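PDB 1TXD: Rho guanine nucleotide exchange factor 12, which acts as a guanine nucleotide exchange factor for the GTPase RhoA, this chain being its catalytic DH domain followed by the PH domain. Local coordinates for residues K44-V49 and D165-Q170; E73-L78 and K118-T123; D104-F109 and A201-Q206; D282-L287 and Y347-Q352. The protein carries 1 engineered substitution. One frame throughout, in Å; residues are numbered along the deposited sequence.

How the interactions relate
Three of the four contacts lie in the helical bundle of the DH domain; interaction 4 lies in the PH domain, its centre more than 40 Å from each of the others. Interactions 1 and 4 are buried and wholly apolar across their segments, one between a helix and a turn, the other across the inside of a beta sandwich. Interactions 2 and 3 are only partly buried. Interaction 2 packs an isoleucine on alanines, whereas interaction 3 sets a cysteine sulfur over a phenylalanine ring. Interactions 1 and 2 touch directly, Gln170 and Asp47 of the first meeting Ile75 and Leu76 of the second. Helix 191-230 of interaction 3 follows helix 169-186 of interaction 1 in the chain.

Interaction 1: residues K44-V49 and D165-Q170; sequences KVLDQV and DIIPTQ
Leu46, on helix 20-57, drives its branched end against Ile166 and Ile167 at the turn that leads into helix 169-186. The tight part of the contact is the meeting of Leu46 CG with Ile166 CG2 at 3.7 Å, and CD2 of the same leucine lies 3.8 Å from that methyl. The two side chains run past each other in opposite directions, whereas Ile167 crosses Leu46 at about a right angle, its CG1 4.0 Å from Leu46 CD2. The branching of Ile166 divides its work: CG2 stands anti to the backbone N and takes the leucine, while CG1 (chi1 -56°) carries CD1 toward Val45. There the packing is looser. Val45 CG1 and Ile166 CD1 are 4.4 Å apart, and the valine is partly exposed, unlike the three buried residues beside it. A type I turn from Ile166 to Thr169 presents the isoleucines. Ile166 O is gripped twice, by Thr169 N and by Thr169 OG1, the hydroxyl 2.7 Å away and nearly in line with the C=O bond. This fixes the Thr169 side chain at the start of the new helix. The contact belongs to the elongated helical bundle of the DH domain. Leu72 of helix 72-90 also touches Leu46, Phe50 of helix 20-57 touches Ile166, and helix 128-141 packs on Ile167 through Gln128 and Ile135.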
# COMPACT_ATOMS: atom_id res chain seq x y z
N LYS A 44 -2.48 -7.79 -18.81
CA LYS A 44 -2.05 -8.95 -19.64
C LYS A 44 -0.52 -8.97 -19.89
O LYS A 44 0.02 -10.06 -20.06
CB LYS A 44 -2.79 -9.04 -20.94
CG LYS A 44 -4.30 -9.18 -20.83
CD LYS A 44 -4.90 -9.61 -22.20
CE LYS A 44 -6.31 -10.16 -22.07
NZ LYS A 44 -7.13 -9.90 -23.27
N VAL A 45 0.17 -7.81 -19.86
CA VAL A 45 1.64 -7.77 -19.88
C VAL A 45 2.21 -8.39 -18.61
O VAL A 45 3.02 -9.27 -18.74
CB VAL A 45 2.27 -6.34 -20.10
CG1 VAL A 45 3.84 -6.37 -19.99
CG2 VAL A 45 1.88 -5.78 -21.39
N LEU A 46 1.86 -7.91 -17.39
CA LEU A 46 2.28 -8.59 -16.17
C LEU A 46 2.08 -10.08 -16.32
O LEU A 46 2.97 -10.89 -15.99
CB LEU A 46 1.47 -8.21 -14.97
CG LEU A 46 1.98 -6.88 -14.38
CD1 LEU A 46 1.14 -6.56 -13.26
CD2 LEU A 46 3.44 -7.14 -13.93
N ASP A 47 0.86 -10.42 -16.63
CA ASP A 47 0.48 -11.86 -16.72
C ASP A 47 1.29 -12.59 -17.74
O ASP A 47 1.76 -13.70 -17.46
CB ASP A 47 -1.04 -12.05 -16.94
CG ASP A 47 -1.45 -13.48 -17.02
OD1 ASP A 47 -1.87 -13.87 -18.13
OD2 ASP A 47 -1.28 -14.31 -16.10
N GLN A 48 1.42 -12.06 -18.93
CA GLN A 48 1.91 -12.94 -20.03
C GLN A 48 3.44 -12.92 -20.10
O GLN A 48 4.08 -13.96 -20.31
CB GLN A 48 1.30 -12.57 -21.38
CG GLN A 48 -0.16 -13.07 -21.60
CD GLN A 48 -0.32 -14.58 -21.45
OE1 GLN A 48 0.19 -15.34 -22.28
NE2 GLN A 48 -1.04 -15.01 -20.42
N VAL A 49 4.03 -11.75 -19.82
CA VAL A 49 5.47 -11.59 -19.96
C VAL A 49 6.20 -12.13 -18.72
O VAL A 49 7.23 -12.77 -18.89
CB VAL A 49 5.88 -10.14 -20.28
CG1 VAL A 49 7.39 -10.00 -20.31
CG2 VAL A 49 5.29 -9.72 -21.61
N ASP A 165 8.05 -1.29 -11.80
CA ASP A 165 7.30 -0.14 -12.29
C ASP A 165 5.97 -0.50 -12.93
O ASP A 165 5.16 0.35 -13.11
CB ASP A 165 8.15 0.64 -13.32
CG ASP A 165 9.43 1.13 -12.75
OD1 ASP A 165 10.48 0.91 -13.43
OD2 ASP A 165 9.47 1.74 -11.65
N ILE A 166 5.75 -1.76 -13.30
CA ILE A 166 4.47 -2.13 -13.90
C ILE A 166 3.45 -2.51 -12.82
O ILE A 166 2.26 -2.25 -12.91
CB ILE A 166 4.72 -3.30 -14.90
CG1 ILE A 166 5.77 -2.90 -15.93
CG2 ILE A 166 3.39 -3.71 -15.52
CD1 ILE A 166 6.01 -3.96 -17.00
N ILE A 167 3.92 -3.15 -11.78
CA ILE A 167 3.02 -3.62 -10.77
C ILE A 167 2.14 -2.56 -10.14
O ILE A 167 0.96 -2.77 -9.97
CB ILE A 167 3.88 -4.39 -9.77
CG1 ILE A 167 3.96 -5.84 -10.22
CG2 ILE A 167 3.38 -4.35 -8.31
CD1 ILE A 167 5.17 -6.42 -9.61
N PRO A 168 2.71 -1.39 -9.88
CA PRO A 168 1.95 -0.27 -9.33
C PRO A 168 0.81 0.32 -10.26
O PRO A 168 0.24 1.40 -9.90
CB PRO A 168 3.00 0.81 -9.05
CG PRO A 168 4.37 0.13 -8.96
CD PRO A 168 4.15 -1.13 -10.05
N THR A 169 0.55 -0.33 -11.41
CA THR A 169 -0.47 0.15 -12.32
C THR A 169 -1.86 -0.11 -11.74
O THR A 169 -2.75 0.75 -11.98
CB THR A 169 -0.38 -0.42 -13.72
OG1 THR A 169 -0.29 -1.86 -13.68
CG2 THR A 169 0.92 0.04 -14.39
N GLN A 170 -2.06 -1.20 -10.96
CA GLN A 170 -3.35 -1.43 -10.33
C GLN A 170 -3.76 -0.29 -9.36
O GLN A 170 -4.86 0.27 -9.47
CB GLN A 170 -3.37 -2.71 -9.54
CG GLN A 170 -4.75 -3.06 -9.06
CD GLN A 170 -5.79 -3.30 -10.22
OE1 GLN A 170 -5.43 -3.55 -11.41
NE2 GLN A 170 -7.07 -3.24 -9.87

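Interaction 2: residues E73-L78 and K118-T123; sequences EDILQL and KHAAAT
Ile75 of helix 72-90 lies against the backbone and methyl group of Ala120 on helix 112-126, where the CA atoms of the two residues come within 6.2 Å. From CB the isoleucine forks. CG1 takes the crowded position between the backbone N and the carbonyl carbon (chi1 47°), which leaves CG2 anti to the carbonyl carbon and aimed at the alanine. CG2 does the touching: it is 3.8 Å from Ala120 O, 4.1 Å from Ala120 CB and 4.1 Å from Ala121 N, so it rests on the peptide that joins the two alanines as well as on a methyl. The other branch ends in CD1, which turns to the amide oxygen of Gln170 on helix 169-186. The two short helical segments run roughly antiparallel, at 139° between their directions and 9.4 Å apart at the closest approach of their axes, within the DH helical bundle. With alanines at 120 and 121, the isoleucine methyl comes down on the backbone of helix 112-126 itself. One turn after Ile75, Leu78 brings CD1 to 4.2 Å from Ala120 CB, so the alanine methyl is met by both residues. Ala120 O, besides meeting the isoleucine methyl, accepts a hydrogen bond from Asn71 ND2. On helix 112-126 itself, Thr123 OG1 bonds back to His119 O, which also receives Thr123 N. Ala121 packs on Leu174 of helix 169-186 and on Val211 of helix 191-230.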
# COMPACT_ATOMS: atom_id res chain seq x y z
N GLU A 73 -4.12 -12.92 -10.90
CA GLU A 73 -5.13 -13.68 -11.69
C GLU A 73 -6.57 -13.06 -11.49
O GLU A 73 -7.31 -12.87 -12.44
CB GLU A 73 -5.13 -15.11 -11.21
CG GLU A 73 -5.89 -16.17 -12.00
CD GLU A 73 -5.85 -17.54 -11.29
OE1 GLU A 73 -6.89 -18.18 -11.04
OE2 GLU A 73 -4.74 -18.01 -10.94
N ASP A 74 -6.90 -12.67 -10.26
CA ASP A 74 -8.26 -12.14 -10.02
C ASP A 74 -8.38 -10.69 -10.41
O ASP A 74 -9.42 -10.27 -10.85
CB ASP A 74 -8.72 -12.29 -8.57
CG ASP A 74 -8.45 -13.62 -7.97
OD1 ASP A 74 -8.57 -14.78 -8.60
OD2 ASP A 74 -8.16 -13.58 -6.77
N ILE A 75 -7.35 -9.89 -10.28
CA ILE A 75 -7.53 -8.49 -10.71
C ILE A 75 -7.57 -8.50 -12.23
O ILE A 75 -8.31 -7.75 -12.85
CB ILE A 75 -6.51 -7.47 -10.17
CG1 ILE A 75 -5.11 -7.94 -10.29
CG2 ILE A 75 -6.80 -7.06 -8.63
CD1 ILE A 75 -4.19 -6.81 -10.41
N LEU A 76 -6.81 -9.37 -12.84
CA LEU A 76 -6.94 -9.60 -14.26
C LEU A 76 -8.36 -9.94 -14.71
O LEU A 76 -8.86 -9.26 -15.61
CB LEU A 76 -5.95 -10.61 -14.79
CG LEU A 76 -6.01 -10.99 -16.26
CD1 LEU A 76 -5.75 -9.82 -17.20
CD2 LEU A 76 -5.01 -12.11 -16.55
N GLN A 77 -8.95 -11.03 -14.19
CA GLN A 77 -10.31 -11.49 -14.60
C GLN A 77 -11.35 -10.39 -14.27
O GLN A 77 -12.24 -10.14 -15.02
CB GLN A 77 -10.69 -12.81 -13.92
CG GLN A 77 -10.48 -14.14 -14.74
CD GLN A 77 -10.13 -13.92 -16.23
OE1 GLN A 77 -11.00 -13.56 -17.04
NE2 GLN A 77 -8.86 -14.13 -16.59
N LEU A 78 -11.18 -9.67 -13.18
CA LEU A 78 -12.06 -8.61 -12.81
C LEU A 78 -12.15 -7.48 -13.85
O LEU A 78 -13.25 -7.11 -14.32
CB LEU A 78 -11.66 -8.06 -11.45
CG LEU A 78 -12.53 -6.98 -10.86
CD1 LEU A 78 -12.39 -6.91 -9.41
CD2 LEU A 78 -12.26 -5.63 -11.48
N LYS A 118 -13.05 -3.76 -4.40
CA LYS A 118 -12.29 -3.27 -3.27
C LYS A 118 -11.50 -4.40 -2.61
O LYS A 118 -10.33 -4.24 -2.36
CB LYS A 118 -13.15 -2.47 -2.28
CG LYS A 118 -13.73 -3.17 -1.07
CD LYS A 118 -14.89 -2.32 -0.48
CE LYS A 118 -15.14 -2.53 1.02
NZ LYS A 118 -16.19 -1.60 1.55
N HIS A 119 -12.08 -5.59 -2.43
CA HIS A 119 -11.28 -6.70 -1.85
C HIS A 119 -10.18 -7.22 -2.72
O HIS A 119 -9.11 -7.56 -2.25
CB HIS A 119 -12.15 -7.84 -1.38
CG HIS A 119 -12.91 -7.50 -0.14
ND1 HIS A 119 -12.57 -7.98 1.09
CD2 HIS A 119 -14.03 -6.77 0.04
CE1 HIS A 119 -13.43 -7.54 1.99
NE2 HIS A 119 -14.32 -6.81 1.38
N ALA A 120 -10.39 -7.21 -4.02
CA ALA A 120 -9.36 -7.78 -4.88
C ALA A 120 -8.23 -6.77 -5.00
O ALA A 120 -7.05 -7.12 -4.85
CB ALA A 120 -9.91 -8.13 -6.22
N ALA A 121 -8.58 -5.52 -5.26
CA ALA A 121 -7.55 -4.50 -5.34
C ALA A 121 -6.81 -4.31 -4.01
O ALA A 121 -5.62 -3.87 -3.99
CB ALA A 121 -8.13 -3.16 -5.79
N ALA A 122 -7.50 -4.54 -2.91
CA ALA A 122 -6.88 -4.31 -1.56
C ALA A 122 -5.80 -5.35 -1.33
O ALA A 122 -4.74 -5.06 -0.75
CB ALA A 122 -7.93 -4.38 -0.40
N THR A 123 -6.09 -6.56 -1.79
CA THR A 123 -5.15 -7.69 -1.67
C THR A 123 -3.93 -7.47 -2.60
O THR A 123 -2.77 -7.48 -2.14
CB THR A 123 -5.87 -8.99 -1.98
OG1 THR A 123 -6.82 -9.26 -0.93
CG2 THR A 123 -4.95 -10.17 -1.99

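Interaction 3: residues D104-F109 and A201-Q206; sequences DLLTWF and ADHCRQ
A sulfur-aromatic contact joins helix 102-109 to the long helix 191-230: Cys204 SG sits over a face of the Phe109 ring. The sulfur is 3.8 Å from the ring centroid and 22° off the ring normal, displaced toward the root of the ring, so that CG, at 3.5 Å from SG, is its closest ring atom. CB of Trp108 covers the opposite face over the centre, and the ring is thereby sandwiched between its own chain neighbour and the cysteine. Both side chains leave their helices with the same first torsion, Phe109 CG and Cys204 SG each lying anti to the carbonyl carbon, beside the backbone N. The two short segments are nearly parallel, 14° between their directions, with axes 9.6 Å apart, as neighbouring helices within the elongated bundle of the DH domain. Phe109 is the last residue of its helix, and its carbonyl also reaches the partner: Phe109 O lies 3.6 Å from His203 CG, oblique to the imidazole. Farther back, Leu106 CD2 makes a loose contact with His203 CD2 at 4.5 Å. The imidazole has weak hydrogen bonds through ND1 to Glu114 and through NE2 to Lys199. Tyr177 of helix 169-186 meets the Phe109 ring with the planes at about 50° and also touches Cys204, while Leu117 of helix 112-126 adds a further neighbour to the phenylalanine.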
# COMPACT_ATOMS: atom_id res chain seq x y z
N ASP A 104 -25.42 1.28 -14.92
CA ASP A 104 -24.29 0.39 -15.17
C ASP A 104 -23.14 0.72 -14.21
O ASP A 104 -22.58 -0.15 -13.62
CB ASP A 104 -23.82 0.51 -16.62
CG ASP A 104 -24.93 0.32 -17.58
OD1 ASP A 104 -25.57 -0.75 -17.54
OD2 ASP A 104 -25.25 1.20 -18.40
N LEU A 105 -22.87 1.99 -14.03
CA LEU A 105 -21.85 2.44 -13.09
C LEU A 105 -22.16 2.00 -11.68
O LEU A 105 -21.25 1.66 -10.92
CB LEU A 105 -21.73 3.95 -13.15
CG LEU A 105 -21.26 4.53 -14.49
CD1 LEU A 105 -21.29 6.00 -14.35
CD2 LEU A 105 -19.87 4.07 -14.85
N LEU A 106 -23.44 1.96 -11.34
CA LEU A 106 -23.87 1.47 -10.05
C LEU A 106 -23.71 -0.06 -9.90
O LEU A 106 -23.38 -0.53 -8.83
CB LEU A 106 -25.31 1.90 -9.75
CG LEU A 106 -25.42 3.36 -9.29
CD1 LEU A 106 -26.90 3.75 -8.93
CD2 LEU A 106 -24.48 3.68 -8.12
N THR A 107 -23.94 -0.80 -10.97
CA THR A 107 -23.63 -2.24 -11.01
C THR A 107 -22.12 -2.56 -10.90
O THR A 107 -21.73 -3.56 -10.25
CB THR A 107 -24.22 -2.84 -12.32
OG1 THR A 107 -25.65 -2.70 -12.29
CG2 THR A 107 -24.04 -4.34 -12.36
N TRP A 108 -21.28 -1.72 -11.52
CA TRP A 108 -19.85 -1.93 -11.57
C TRP A 108 -19.17 -1.57 -10.25
O TRP A 108 -18.25 -2.27 -9.81
CB TRP A 108 -19.21 -1.14 -12.72
CG TRP A 108 -19.75 -1.48 -14.04
CD1 TRP A 108 -20.37 -2.64 -14.37
CD2 TRP A 108 -19.73 -0.68 -15.23
NE1 TRP A 108 -20.76 -2.61 -15.68
CE2 TRP A 108 -20.37 -1.43 -16.24
CE3 TRP A 108 -19.23 0.57 -15.56
CZ2 TRP A 108 -20.54 -0.95 -17.55
CZ3 TRP A 108 -19.40 1.05 -16.85
CH2 TRP A 108 -20.05 0.28 -17.84
N PHE A 109 -19.67 -0.52 -9.60
CA PHE A 109 -18.95 0.15 -8.52
C PHE A 109 -19.71 0.31 -7.21
O PHE A 109 -19.24 1.03 -6.31
CB PHE A 109 -18.49 1.54 -9.01
CG PHE A 109 -17.56 1.49 -10.19
CD1 PHE A 109 -16.38 0.76 -10.12
CD2 PHE A 109 -17.85 2.19 -11.36
CE1 PHE A 109 -15.53 0.70 -11.19
CE2 PHE A 109 -17.02 2.14 -12.44
CZ PHE A 109 -15.83 1.40 -12.36
N ALA A 201 -19.59 7.52 -8.34
CA ALA A 201 -18.34 8.23 -8.13
C ALA A 201 -17.94 8.20 -6.66
O ALA A 201 -16.78 7.95 -6.37
CB ALA A 201 -18.43 9.69 -8.64
N ASP A 202 -18.89 8.47 -5.75
CA ASP A 202 -18.61 8.42 -4.31
C ASP A 202 -18.25 7.01 -3.82
O ASP A 202 -17.35 6.88 -3.01
CB ASP A 202 -19.78 8.92 -3.46
CG ASP A 202 -19.97 10.40 -3.56
OD1 ASP A 202 -19.08 11.10 -4.11
OD2 ASP A 202 -20.99 10.95 -3.12
N HIS A 203 -18.95 5.99 -4.31
CA HIS A 203 -18.53 4.61 -4.08
C HIS A 203 -17.09 4.40 -4.56
O HIS A 203 -16.29 3.81 -3.84
CB HIS A 203 -19.47 3.61 -4.76
CG HIS A 203 -20.76 3.39 -4.02
ND1 HIS A 203 -20.84 2.73 -2.81
CD2 HIS A 203 -22.04 3.72 -4.35
CE1 HIS A 203 -22.11 2.69 -2.41
NE2 HIS A 203 -22.85 3.27 -3.33
N CYS A 204 -16.73 4.91 -5.74
CA CYS A 204 -15.35 4.69 -6.21
C CYS A 204 -14.38 5.31 -5.21
O CYS A 204 -13.34 4.75 -4.89
CB CYS A 204 -15.11 5.24 -7.61
SG CYS A 204 -15.83 4.24 -8.90
N ARG A 205 -14.76 6.45 -4.67
CA ARG A 205 -13.98 7.09 -3.62
C ARG A 205 -13.90 6.23 -2.37
O ARG A 205 -12.83 6.10 -1.82
CB ARG A 205 -14.53 8.48 -3.29
CG ARG A 205 -13.61 9.60 -3.76
CD ARG A 205 -14.19 10.99 -3.60
NE ARG A 205 -14.09 11.59 -4.91
CZ ARG A 205 -15.12 11.92 -5.69
NH1 ARG A 205 -16.39 11.79 -5.30
NH2 ARG A 205 -14.84 12.40 -6.86
N GLN A 206 -15.02 5.66 -1.93
CA GLN A 206 -15.02 4.69 -0.81
C GLN A 206 -14.07 3.50 -1.06
O GLN A 206 -13.34 3.12 -0.19
CB GLN A 206 -16.42 4.12 -0.57
CG GLN A 206 -17.33 4.93 0.36
CD GLN A 206 -18.66 4.21 0.62
OE1 GLN A 206 -19.73 4.81 0.50
NE2 GLN A 206 -18.59 2.90 0.94

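Interaction 4: residues D282-L287 and Y347-Q352; sequences DILVLL and YELVAQ
Tyr347 opens the contact from strand 344-350 by meeting Leu286 of strand 283-290 obliquely. Leu286 CD1 is the atom that touches, 3.8 Å from Tyr347 CD1 and 3.9 Å from Tyr347 CE1, so the methyl lies by one ortho-meta bond of the ring, and the two side chains cross at a slant. The tyrosine side chain starts toward strand 283-290, and with CG anti to the carbonyl carbon, beside the backbone N (chi1 -55°), the CD1-CE1 side of the ring comes to Leu286 CD1. The phenol end has a partner of its own, for Tyr347 OH is hydrogen-bonded to Ser314 O. Glu348, next along, points away from strand 283-290. With Leu349 the chain faces inward again. Its CD1 is shared between two leucines of the other strand: it lies 4.2 Å from Leu284 CD2 and 4.4 Å from Leu286 CD2. The same methyl therefore bridges the side chains two residues apart that point to this side of strand 283-290. Val350 then points away once more. All four residues that meet here are buried, and no hydrogen bond links the two segments. Their strands cross at 72° with axes 11.7 Å apart, as strands facing each other across the core of the PH beta sandwich. Ile317 of strand 316-318 packs on Leu284, Leu286 and Tyr347; strand 275-280 flanks the leucines through Leu275, Thr277 and Leu279; and Trp265 of strand 257-266 lies on Leu349.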
# COMPACT_ATOMS: atom_id res chain seq x y z
N ASP A 282 3.39 -2.68 22.58
CA ASP A 282 3.57 -3.07 23.97
C ASP A 282 5.00 -2.96 24.49
O ASP A 282 5.24 -3.18 25.67
CB ASP A 282 3.05 -4.50 24.17
CG ASP A 282 3.92 -5.56 23.51
OD1 ASP A 282 4.76 -5.23 22.64
OD2 ASP A 282 3.84 -6.77 23.80
N ILE A 283 5.95 -2.63 23.61
CA ILE A 283 7.34 -2.44 24.00
C ILE A 283 7.98 -1.28 23.26
O ILE A 283 7.61 -0.97 22.13
CB ILE A 283 8.19 -3.73 23.76
CG1 ILE A 283 8.06 -4.23 22.31
CG2 ILE A 283 7.79 -4.81 24.75
CD1 ILE A 283 9.06 -5.32 21.94
N LEU A 284 8.92 -0.62 23.92
CA LEU A 284 9.84 0.28 23.26
C LEU A 284 11.07 -0.56 23.01
O LEU A 284 11.43 -1.40 23.84
CB LEU A 284 10.14 1.47 24.16
CG LEU A 284 10.72 2.73 23.52
CD1 LEU A 284 9.63 3.53 22.86
CD2 LEU A 284 11.41 3.58 24.59
N VAL A 285 11.71 -0.37 21.85
CA VAL A 285 12.84 -1.19 21.45
C VAL A 285 14.00 -0.29 21.10
O VAL A 285 13.86 0.63 20.30
CB VAL A 285 12.53 -2.10 20.23
CG1 VAL A 285 13.75 -2.92 19.84
CG2 VAL A 285 11.35 -3.03 20.53
N LEU A 286 15.15 -0.58 21.68
CA LEU A 286 16.31 0.26 21.53
C LEU A 286 17.31 -0.49 20.66
O LEU A 286 17.75 -1.57 21.02
CB LEU A 286 16.90 0.60 22.90
CG LEU A 286 15.90 1.26 23.88
CD1 LEU A 286 16.58 1.54 25.22
CD2 LEU A 286 15.32 2.55 23.32
N LEU A 287 17.63 0.10 19.50
CA LEU A 287 18.50 -0.53 18.51
C LEU A 287 19.62 0.42 18.09
O LEU A 287 19.51 1.63 18.28
CB LEU A 287 17.69 -0.95 17.28
CG LEU A 287 16.43 -1.80 17.52
CD1 LEU A 287 15.53 -1.77 16.30
CD2 LEU A 287 16.79 -3.24 17.87
N TYR A 347 16.26 5.40 31.63
CA TYR A 347 16.87 5.66 30.35
C TYR A 347 16.65 7.12 30.07
O TYR A 347 15.51 7.58 30.07
CB TYR A 347 16.21 4.81 29.25
CG TYR A 347 16.19 3.32 29.51
CD1 TYR A 347 17.11 2.47 28.88
CD2 TYR A 347 15.25 2.75 30.36
CE1 TYR A 347 17.09 1.10 29.11
CE2 TYR A 347 15.23 1.38 30.60
CZ TYR A 347 16.15 0.56 29.97
OH TYR A 347 16.13 -0.78 30.20
N GLU A 348 17.74 7.86 29.88
CA GLU A 348 17.67 9.23 29.37
C GLU A 348 17.84 9.17 27.85
O GLU A 348 18.92 8.82 27.36
CB GLU A 348 18.76 10.09 30.02
CG GLU A 348 18.46 11.59 30.03
CD GLU A 348 19.51 12.39 30.80
OE1 GLU A 348 20.08 11.86 31.77
OE2 GLU A 348 19.77 13.56 30.42
N LEU A 349 16.78 9.49 27.12
CA LEU A 349 16.77 9.45 25.65
C LEU A 349 16.49 10.83 25.07
O LEU A 349 15.47 11.44 25.37
CB LEU A 349 15.71 8.46 25.16
CG LEU A 349 15.75 7.09 25.84
CD1 LEU A 349 14.50 6.29 25.52
CD2 LEU A 349 17.01 6.34 25.42
N VAL A 350 17.39 11.30 24.21
CA VAL A 350 17.36 12.67 23.69
C VAL A 350 17.03 12.70 22.20
O VAL A 350 17.79 12.17 21.40
CB VAL A 350 18.75 13.34 23.85
CG1 VAL A 350 18.64 14.85 23.65
CG2 VAL A 350 19.36 12.98 25.20
N ALA A 351 15.92 13.34 21.85
CA ALA A 351 15.53 13.51 20.45
C ALA A 351 16.19 14.74 19.87
O ALA A 351 16.79 15.54 20.59
CB ALA A 351 14.01 13.59 20.32
N GLN A 352 16.04 14.91 18.56
CA GLN A 352 16.76 15.93 17.80
C GLN A 352 16.09 17.30 17.85
O GLN A 352 16.75 18.32 17.64
CB GLN A 352 16.95 15.48 16.34
CG GLN A 352 17.29 13.99 16.18
CD GLN A 352 18.05 13.69 14.90
OE1 GLN A 352 17.90 14.38 13.89
NE2 GLN A 352 18.87 12.65 14.94